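Local coordinates for protein PAN2-PAN3 deadenylation complex catalytic subunit pan2 (Neurospora crassa, PDB 4CZX) that probably shortens poly(A) tails of mRNA as the catalytic subunit of the PAN deadenylase complex, represented here by its N-terminal WD40 propeller domain, at residues V81-I86 / D140-E145; R91-A96 / S125-A130; G301-D306 / T311-S316. One frame throughout, in Å; residues are numbered along the deposited sequence.

Contact 1 of 3, residues V81-I86 / D140-E145; sequences VDKGVI and DVNKGE
I86 meets V141 through the far end of its side chain: CD1 lies 4.0 Å from V141 CG1 and 4.1 Å from V141 CG2, the terminal methyl touching both branches of the valine. The I86 side chain reaches this point because CG1 is turned anti to the carbonyl carbon (chi1 -47°) and the chain runs on extended to CD1. At the exposed side of the contact, K83 NZ approaches N142 OD1 to 3.7 Å, with the two side chains crossing at about a right angle. No hydrogen bond links the segments, so the junction is a small apolar touch flanked by a longer polar approach. It joins adjacent blades of the WD40 beta-propeller: the turn leading from strand 77-80 into strand 85-88 in one, and the turn between strands 135-140 and 145-151 in the next. D140 shapes the latter turn: its OD1 accepts from K143 N at 3.1 Å in an Asx motif, met from above the carboxylate plane, and more weakly from N142 N. G144 and E145 face D140 in a G1 beta bulge, with G144 N 2.7 Å from D140 O. Further out, V81, K83 and V141 all pack on M95, and W104 NE1 donates to V141 O.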
loop_
_atom_site.group_PDB
_atom_site.type_symbol
_atom_site.label_atom_id
_atom_site.label_comp_id
_atom_site.label_asym_id
_atom_site.label_seq_id
_atom_site.Cartn_x
_atom_site.Cartn_y
_atom_site.Cartn_z
ATOM N N VAL A 81 -26.845 17.107 16.575
ATOM C CA VAL A 81 -28.126 17.532 16.008
ATOM C C VAL A 81 -28.863 16.319 15.449
ATOM O O VAL A 81 -28.326 15.211 15.438
ATOM C CB VAL A 81 -27.948 18.592 14.903
ATOM C CG1 VAL A 81 -27.145 19.793 15.444
ATOM C CG2 VAL A 81 -27.251 18.000 13.701
ATOM N N ASP A 82 -30.102 16.515 15.008
ATOM C CA ASP A 82 -30.893 15.393 14.515
ATOM C C ASP A 82 -30.212 14.635 13.370
ATOM O O ASP A 82 -30.176 13.407 13.379
ATOM C CB ASP A 82 -32.279 15.879 14.078
ATOM C CG ASP A 82 -33.149 16.272 15.258
ATOM O OD1 ASP A 82 -32.842 15.842 16.392
ATOM O OD2 ASP A 82 -34.135 17.012 15.059
ATOM N N LYS A 83 -29.648 15.360 12.408
ATOM C CA LYS A 83 -29.081 14.718 11.213
ATOM C C LYS A 83 -27.769 13.975 11.473
ATOM O O LYS A 83 -27.448 13.007 10.782
ATOM C CB LYS A 83 -28.858 15.754 10.112
ATOM C CG LYS A 83 -30.126 16.191 9.378
ATOM C CD LYS A 83 -29.920 17.574 8.774
ATOM C CE LYS A 83 -30.798 17.828 7.557
ATOM N NZ LYS A 83 -30.490 19.167 6.961
ATOM N N GLY A 84 -26.996 14.431 12.451
ATOM C CA GLY A 84 -25.736 13.772 12.735
ATOM C C GLY A 84 -24.895 14.457 13.790
ATOM O O GLY A 84 -25.397 15.246 14.590
ATOM N N VAL A 85 -23.605 14.146 13.776
ATOM C CA VAL A 85 -22.679 14.652 14.773
ATOM C C VAL A 85 -21.741 15.658 14.138
ATOM O O VAL A 85 -21.241 15.435 13.032
ATOM C CB VAL A 85 -21.858 13.516 15.396
ATOM C CG1 VAL A 85 -20.910 14.069 16.518
ATOM C CG2 VAL A 85 -22.789 12.424 15.913
ATOM N N ILE A 86 -21.490 16.758 14.844
ATOM C CA ILE A 86 -20.504 17.735 14.402
ATOM C C ILE A 86 -19.214 17.560 15.207
ATOM O O ILE A 86 -19.237 17.418 16.436
ATOM C CB ILE A 86 -21.031 19.173 14.529
ATOM C CG1 ILE A 86 -22.452 19.264 13.949
ATOM C CG2 ILE A 86 -20.102 20.164 13.824
ATOM C CD1 ILE A 86 -23.067 20.630 14.086
ATOM N N ASP A 140 -23.453 27.724 8.832
ATOM C CA ASP A 140 -24.798 27.216 8.560
ATOM C C ASP A 140 -24.714 25.696 8.553
ATOM O O ASP A 140 -24.085 25.108 7.672
ATOM C CB ASP A 140 -25.324 27.744 7.216
ATOM C CG ASP A 140 -26.778 27.335 6.921
ATOM O OD1 ASP A 140 -27.241 26.252 7.348
ATOM O OD2 ASP A 140 -27.459 28.103 6.215
ATOM N N VAL A 141 -25.345 25.073 9.541
ATOM C CA VAL A 141 -25.268 23.630 9.733
ATOM C C VAL A 141 -26.065 22.877 8.658
ATOM O O VAL A 141 -25.719 21.754 8.275
ATOM C CB VAL A 141 -25.757 23.257 11.156
ATOM C CG1 VAL A 141 -25.804 21.761 11.352
ATOM C CG2 VAL A 141 -24.799 23.886 12.211
ATOM N N ASN A 142 -27.110 23.510 8.143
ATOM C CA ASN A 142 -27.910 22.872 7.100
ATOM C C ASN A 142 -27.186 22.852 5.760
ATOM O O ASN A 142 -27.191 21.839 5.062
ATOM C CB ASN A 142 -29.258 23.571 6.971
ATOM C CG ASN A 142 -30.106 23.404 8.208
ATOM O OD1 ASN A 142 -30.171 22.318 8.782
ATOM N ND2 ASN A 142 -30.736 24.485 8.644
ATOM N N LYS A 143 -26.550 23.965 5.410
ATOM C CA LYS A 143 -25.861 24.069 4.130
ATOM C C LYS A 143 -24.421 23.572 4.216
ATOM O O LYS A 143 -23.825 23.204 3.208
ATOM C CB LYS A 143 -25.887 25.512 3.625
ATOM C CG LYS A 143 -27.254 25.973 3.104
ATOM C CD LYS A 143 -27.184 27.413 2.620
ATOM C CE LYS A 143 -28.522 27.922 2.114
ATOM N NZ LYS A 143 -28.509 29.414 2.044
ATOM N N GLY A 144 -23.863 23.564 5.422
ATOM C CA GLY A 144 -22.478 23.174 5.603
ATOM C C GLY A 144 -21.523 24.181 4.986
ATOM O O GLY A 144 -20.594 23.818 4.256
ATOM N N GLU A 145 -21.763 25.456 5.265
ATOM C CA GLU A 145 -20.888 26.509 4.779
ATOM C C GLU A 145 -20.704 27.613 5.818
ATOM O O GLU A 145 -21.599 27.890 6.623
ATOM C CB GLU A 145 -21.434 27.100 3.479
ATOM C CG GLU A 145 -22.793 27.758 3.607
ATOM C CD GLU A 145 -23.458 28.020 2.257
ATOM O OE1 GLU A 145 -23.194 27.262 1.294
ATOM O OE2 GLU A 145 -24.258 28.981 2.166
#

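Contact 2 of 3, residues R91-A96 / S125-A130; sequences RSVYMA and SEILVA. With PO4 (phosphate ion), chain D.
V93 packs against two residues of the neighbouring WD40 propeller blade, bringing strand 93-96 up to strand 126-131. Its two methyls divide the work: CG1 lies 4.3 Å from I127 CD1, and CG2 is 4.2 Å from V129 CG1. CG1 of V93 stands anti to the backbone N (chi1 -176°), which leaves CG2 beside that nitrogen, and the branches thus diverge toward the two partners. All three residues are buried, and no hydrogen bond crosses between the strands, whose nearest CA atoms, those of V93 and V129, are 8.7 Å apart. This is side-chain packing between separate sheets. I86 adds to the apolar layer by touching both V93 and I127, while W104 packs on V93.

The other end of segment 91-96 is looser and polar. R91, partly exposed, makes no contact with segment 125-130; its NE is held by the M111 carbonyl oxygen, and its bent chain carries the guanidinium to a phosphate ion, probably from the crystallisation liquor. R107 NE is hydrogen-bonded to the same ion. The R91 guanidinium offers its edge to the phosphate, NH2 donating to phosphate O1 at 3.2 Å with an N-H...O angle of 158°.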
loop_
_atom_site.group_PDB
_atom_site.type_symbol
_atom_site.label_atom_id
_atom_site.label_comp_id
_atom_site.label_asym_id
_atom_site.label_seq_id
_atom_site.Cartn_x
_atom_site.Cartn_y
_atom_site.Cartn_z
ATOM N N ARG A 91 -8.171 22.558 12.592
ATOM C CA ARG A 91 -8.082 23.086 11.230
ATOM C C ARG A 91 -9.383 22.952 10.434
ATOM O O ARG A 91 -9.460 23.382 9.275
ATOM C CB ARG A 91 -6.955 22.376 10.452
ATOM C CG ARG A 91 -5.563 22.507 11.097
ATOM C CD ARG A 91 -5.089 23.956 11.112
ATOM N NE ARG A 91 -5.322 24.582 9.819
ATOM C CZ ARG A 91 -4.524 24.447 8.761
ATOM N NH1 ARG A 91 -3.414 23.724 8.850
ATOM N NH2 ARG A 91 -4.834 25.042 7.616
ATOM N N SER A 92 -10.401 22.356 11.038
ATOM C CA SER A 92 -11.599 22.031 10.271
ATOM C C SER A 92 -12.783 21.661 11.139
ATOM O O SER A 92 -12.639 21.377 12.332
ATOM C CB SER A 92 -11.308 20.870 9.309
ATOM O OG SER A 92 -11.100 19.672 10.042
ATOM N N VAL A 93 -13.960 21.661 10.515
ATOM C CA VAL A 93 -15.182 21.216 11.161
ATOM C C VAL A 93 -15.776 20.157 10.241
ATOM O O VAL A 93 -15.805 20.338 9.027
ATOM C CB VAL A 93 -16.176 22.370 11.380
ATOM C CG1 VAL A 93 -17.411 21.889 12.139
ATOM C CG2 VAL A 93 -15.503 23.527 12.125
ATOM N N TYR A 94 -16.222 19.056 10.826
ATOM C CA TYR A 94 -16.704 17.911 10.058
ATOM C C TYR A 94 -18.071 17.503 10.568
ATOM O O TYR A 94 -18.316 17.537 11.771
ATOM C CB TYR A 94 -15.723 16.741 10.182
ATOM C CG TYR A 94 -16.095 15.514 9.376
ATOM C CD1 TYR A 94 -16.120 15.557 7.986
ATOM C CD2 TYR A 94 -16.378 14.309 10.003
ATOM C CE1 TYR A 94 -16.449 14.430 7.229
ATOM C CE2 TYR A 94 -16.703 13.164 9.251
ATOM C CZ TYR A 94 -16.741 13.240 7.871
ATOM O OH TYR A 94 -17.068 12.118 7.132
ATOM N N MET A 95 -18.959 17.105 9.659
ATOM C CA MET A 95 -20.247 16.582 10.075
ATOM C C MET A 95 -20.544 15.264 9.374
ATOM O O MET A 95 -20.361 15.144 8.167
ATOM C CB MET A 95 -21.367 17.575 9.784
ATOM C CG MET A 95 -22.705 17.080 10.316
ATOM S SD MET A 95 -24.037 18.270 10.117
ATOM C CE MET A 95 -25.380 17.313 10.805
ATOM N N ALA A 96 -20.984 14.277 10.141
ATOM C CA ALA A 96 -21.288 12.966 9.582
ATOM C C ALA A 96 -22.500 12.411 10.298
ATOM O O ALA A 96 -22.777 12.788 11.435
ATOM C CB ALA A 96 -20.096 12.020 9.727
ATOM N N SER A 125 -29.497 25.048 13.785
ATOM C CA SER A 125 -29.247 25.370 12.385
ATOM C C SER A 125 -27.910 26.082 12.176
ATOM O O SER A 125 -27.422 26.183 11.049
ATOM C CB SER A 125 -30.379 26.244 11.832
ATOM O OG SER A 125 -31.648 25.683 12.111
ATOM N N GLU A 126 -27.330 26.599 13.260
ATOM C CA GLU A 126 -26.126 27.420 13.150
ATOM C C GLU A 126 -25.161 27.221 14.318
ATOM O O GLU A 126 -25.575 27.073 15.469
ATOM C CB GLU A 126 -26.523 28.899 13.048
ATOM C CG GLU A 126 -25.384 29.873 12.810
ATOM C CD GLU A 126 -25.848 31.330 12.784
ATOM O OE1 GLU A 126 -25.908 31.964 13.862
ATOM O OE2 GLU A 126 -26.139 31.848 11.681
ATOM N N ILE A 127 -23.866 27.212 14.020
ATOM C CA ILE A 127 -22.871 27.152 15.077
ATOM C C ILE A 127 -21.853 28.281 14.985
ATOM O O ILE A 127 -21.616 28.848 13.916
ATOM C CB ILE A 127 -22.105 25.814 15.081
ATOM C CG1 ILE A 127 -21.451 25.553 13.720
ATOM C CG2 ILE A 127 -23.015 24.679 15.501
ATOM C CD1 ILE A 127 -20.618 24.278 13.686
ATOM N N LEU A 128 -21.268 28.601 16.131
ATOM C CA LEU A 128 -20.148 29.527 16.218
ATOM C C LEU A 128 -18.897 28.717 16.512
ATOM O O LEU A 128 -18.925 27.849 17.381
ATOM C CB LEU A 128 -20.393 30.561 17.316
ATOM C CG LEU A 128 -19.234 31.504 17.655
ATOM C CD1 LEU A 128 -18.980 32.508 16.533
ATOM C CD2 LEU A 128 -19.517 32.233 18.980
ATOM N N VAL A 129 -17.801 28.971 15.800
ATOM C CA VAL A 129 -16.578 28.239 16.097
ATOM C C VAL A 129 -15.461 29.249 16.330
ATOM O O VAL A 129 -15.415 30.307 15.698
ATOM C CB VAL A 129 -16.181 27.219 14.979
ATOM C CG1 VAL A 129 -17.373 26.299 14.618
ATOM C CG2 VAL A 129 -15.622 27.912 13.750
ATOM N N ALA A 130 -14.592 28.928 17.276
ATOM C CA ALA A 130 -13.525 29.833 17.696
ATOM C C ALA A 130 -12.382 29.031 18.292
ATOM O O ALA A 130 -12.476 27.810 18.442
ATOM C CB ALA A 130 -14.049 30.855 18.711
HETATM P P PO4 D . -3.832 22.595 4.662
HETATM O O1 PO4 D . -3.284 23.966 4.987
HETATM O O2 PO4 D . -3.477 21.650 5.788
HETATM O O3 PO4 D . -5.330 22.675 4.500
HETATM O O4 PO4 D . -3.227 22.098 3.367
#

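Contact 3 of 3, residues G301-D306 / T311-S316; sequences GKALAD and TYVWGS
Y312 and L304, the two residues with the most surface buried here, form a hydrogen-bonded antiparallel pair in the hairpin of strands 302-306 and 311-315. L304 N donates to Y312 O at 3.0 Å, and Y312 N returns a bond to L304 O at 2.8 Å, its donor tilted 21° from the carbonyl plane. The tyrosine ring rises on the same face as the L304 side chain. D306 OD2 lies in the ring plane at its edge, 3.5 Å from Y312 CE1; the carboxylate is turned 75° against the ring. Second-shell bonds position both groups: Q287 N donates to Y312 OH, while D306 OD1 accepts from K308 N and N310 N, and D306 OD2 from G288 N.

W314 is the next most buried. It pairs with K302, W314 N reaching K302 O at 2.7 Å, and its ring atom CD1 lies 4.3 Å from L304 CD1, while W9 stacks on the indole. On the opposite face, A305 CB sits 3.4 Å from T311 OG1. That face packs on strands 32-35 and 41-45 of the next blade, and strands 10-16 and 290-295 flank the hairpin in its four-stranded sheet.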
loop_
_atom_site.group_PDB
_atom_site.type_symbol
_atom_site.label_atom_id
_atom_site.label_comp_id
_atom_site.label_asym_id
_atom_site.label_seq_id
_atom_site.Cartn_x
_atom_site.Cartn_y
_atom_site.Cartn_z
ATOM N N GLY A 301 -26.636 8.770 33.385
ATOM C CA GLY A 301 -25.299 8.292 33.063
ATOM C C GLY A 301 -24.206 9.314 33.321
ATOM O O GLY A 301 -24.313 10.465 32.894
ATOM N N LYS A 302 -23.154 8.891 34.030
ATOM C CA LYS A 302 -21.965 9.712 34.244
ATOM C C LYS A 302 -20.756 9.047 33.600
ATOM O O LYS A 302 -20.461 7.887 33.885
ATOM C CB LYS A 302 -21.682 9.925 35.737
ATOM C CG LYS A 302 -22.579 10.944 36.439
ATOM C CD LYS A 302 -23.979 10.402 36.714
ATOM C CE LYS A 302 -24.750 11.339 37.634
ATOM N NZ LYS A 302 -26.120 10.826 37.968
ATOM N N ALA A 303 -20.052 9.780 32.748
ATOM C CA ALA A 303 -18.890 9.216 32.054
ATOM C C ALA A 303 -17.618 9.944 32.439
ATOM O O ALA A 303 -17.616 11.166 32.544
ATOM C CB ALA A 303 -19.088 9.271 30.549
ATOM N N LEU A 304 -16.537 9.182 32.615
ATOM C CA LEU A 304 -15.244 9.723 33.014
ATOM C C LEU A 304 -14.137 9.068 32.195
ATOM O O LEU A 304 -14.074 7.840 32.120
ATOM C CB LEU A 304 -14.984 9.488 34.505
ATOM C CG LEU A 304 -15.906 10.088 35.568
ATOM C CD1 LEU A 304 -17.169 9.250 35.772
ATOM C CD2 LEU A 304 -15.153 10.231 36.877
ATOM N N ALA A 305 -13.274 9.869 31.579
ATOM C CA ALA A 305 -12.137 9.306 30.858
ATOM C C ALA A 305 -10.863 9.622 31.617
ATOM O O ALA A 305 -10.725 10.728 32.145
ATOM C CB ALA A 305 -12.061 9.851 29.430
ATOM N N ASP A 306 -9.941 8.656 31.686
ATOM C CA ASP A 306 -8.711 8.864 32.448
ATOM C C ASP A 306 -7.473 8.854 31.558
ATOM O O ASP A 306 -7.550 8.544 30.364
ATOM C CB ASP A 306 -8.574 7.832 33.589
ATOM C CG ASP A 306 -8.286 6.402 33.110
ATOM O OD1 ASP A 306 -7.840 6.177 31.964
ATOM O OD2 ASP A 306 -8.501 5.475 33.921
ATOM N N THR A 311 -12.384 4.827 29.524
ATOM C CA THR A 311 -13.590 5.614 29.753
ATOM C C THR A 311 -14.611 4.743 30.469
ATOM O O THR A 311 -14.886 3.621 30.039
ATOM C CB THR A 311 -14.189 6.160 28.456
ATOM O OG1 THR A 311 -13.289 7.119 27.893
ATOM C CG2 THR A 311 -15.529 6.847 28.729
ATOM N N TYR A 312 -15.147 5.272 31.569
ATOM C CA TYR A 312 -16.069 4.557 32.439
ATOM C C TYR A 312 -17.444 5.190 32.391
ATOM O O TYR A 312 -17.566 6.405 32.249
ATOM C CB TYR A 312 -15.594 4.571 33.892
ATOM C CG TYR A 312 -14.187 4.090 34.132
ATOM C CD1 TYR A 312 -13.109 4.953 34.009
ATOM C CD2 TYR A 312 -13.939 2.784 34.520
ATOM C CE1 TYR A 312 -11.817 4.524 34.246
ATOM C CE2 TYR A 312 -12.652 2.343 34.762
ATOM C CZ TYR A 312 -11.592 3.218 34.619
ATOM O OH TYR A 312 -10.306 2.784 34.848
ATOM N N VAL A 313 -18.478 4.370 32.527
ATOM C CA VAL A 313 -19.819 4.890 32.764
ATOM C C VAL A 313 -20.279 4.422 34.130
ATOM O O VAL A 313 -20.217 3.234 34.440
ATOM C CB VAL A 313 -20.821 4.444 31.686
ATOM C CG1 VAL A 313 -22.267 4.716 32.135
ATOM C CG2 VAL A 313 -20.537 5.162 30.387
ATOM N N TRP A 314 -20.720 5.376 34.948
ATOM C CA TRP A 314 -21.233 5.096 36.278
ATOM C C TRP A 314 -22.683 5.543 36.371
ATOM O O TRP A 314 -23.126 6.416 35.620
ATOM C CB TRP A 314 -20.399 5.800 37.354
ATOM C CG TRP A 314 -19.067 5.149 37.645
ATOM C CD1 TRP A 314 -17.952 5.169 36.859
ATOM C CD2 TRP A 314 -18.719 4.399 38.816
ATOM N NE1 TRP A 314 -16.931 4.472 37.467
ATOM C CE2 TRP A 314 -17.379 3.989 38.669
ATOM C CE3 TRP A 314 -19.412 4.035 39.976
ATOM C CZ2 TRP A 314 -16.720 3.229 39.636
ATOM C CZ3 TRP A 314 -18.758 3.278 40.934
ATOM C CH2 TRP A 314 -17.425 2.885 40.758
ATOM N N GLY A 315 -23.414 4.943 37.301
ATOM C CA GLY A 315 -24.817 5.262 37.491
ATOM C C GLY A 315 -25.504 4.189 38.306
ATOM O O GLY A 315 -24.845 3.339 38.908
ATOM N N SER A 316 -26.833 4.235 38.334
ATOM C CA SER A 316 -27.617 3.250 39.063
ATOM C C SER A 316 -27.683 1.899 38.347
ATOM O O SER A 316 -27.775 1.840 37.120
ATOM C CB SER A 316 -29.033 3.775 39.289
ATOM O OG SER A 316 -29.874 2.740 39.756
#

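Overall arrangement
From the N terminus, strand 10-16 forms an outermost strand of the sheet to which contact 3 later adds its hairpin. Segment 81-86 opens contact 1, and segment 91-96 then opens contact 2, which closes at 125-130 before residues 140-145 close contact 1. Contact 2 is therefore nested within contact 1, and both tie the sheet built from residues 77-106 to the one built from residues 114-151. Their centres are 8 Å apart, and probable backbone hydrogen bonds from V85 N to A96 O and from V141 N to S125 O join them. Contact 3 follows in series, about 27 Å from contact 2 between centres and across the chain's centre, closing a short hairpin in the blade that N- and C-terminal strands share.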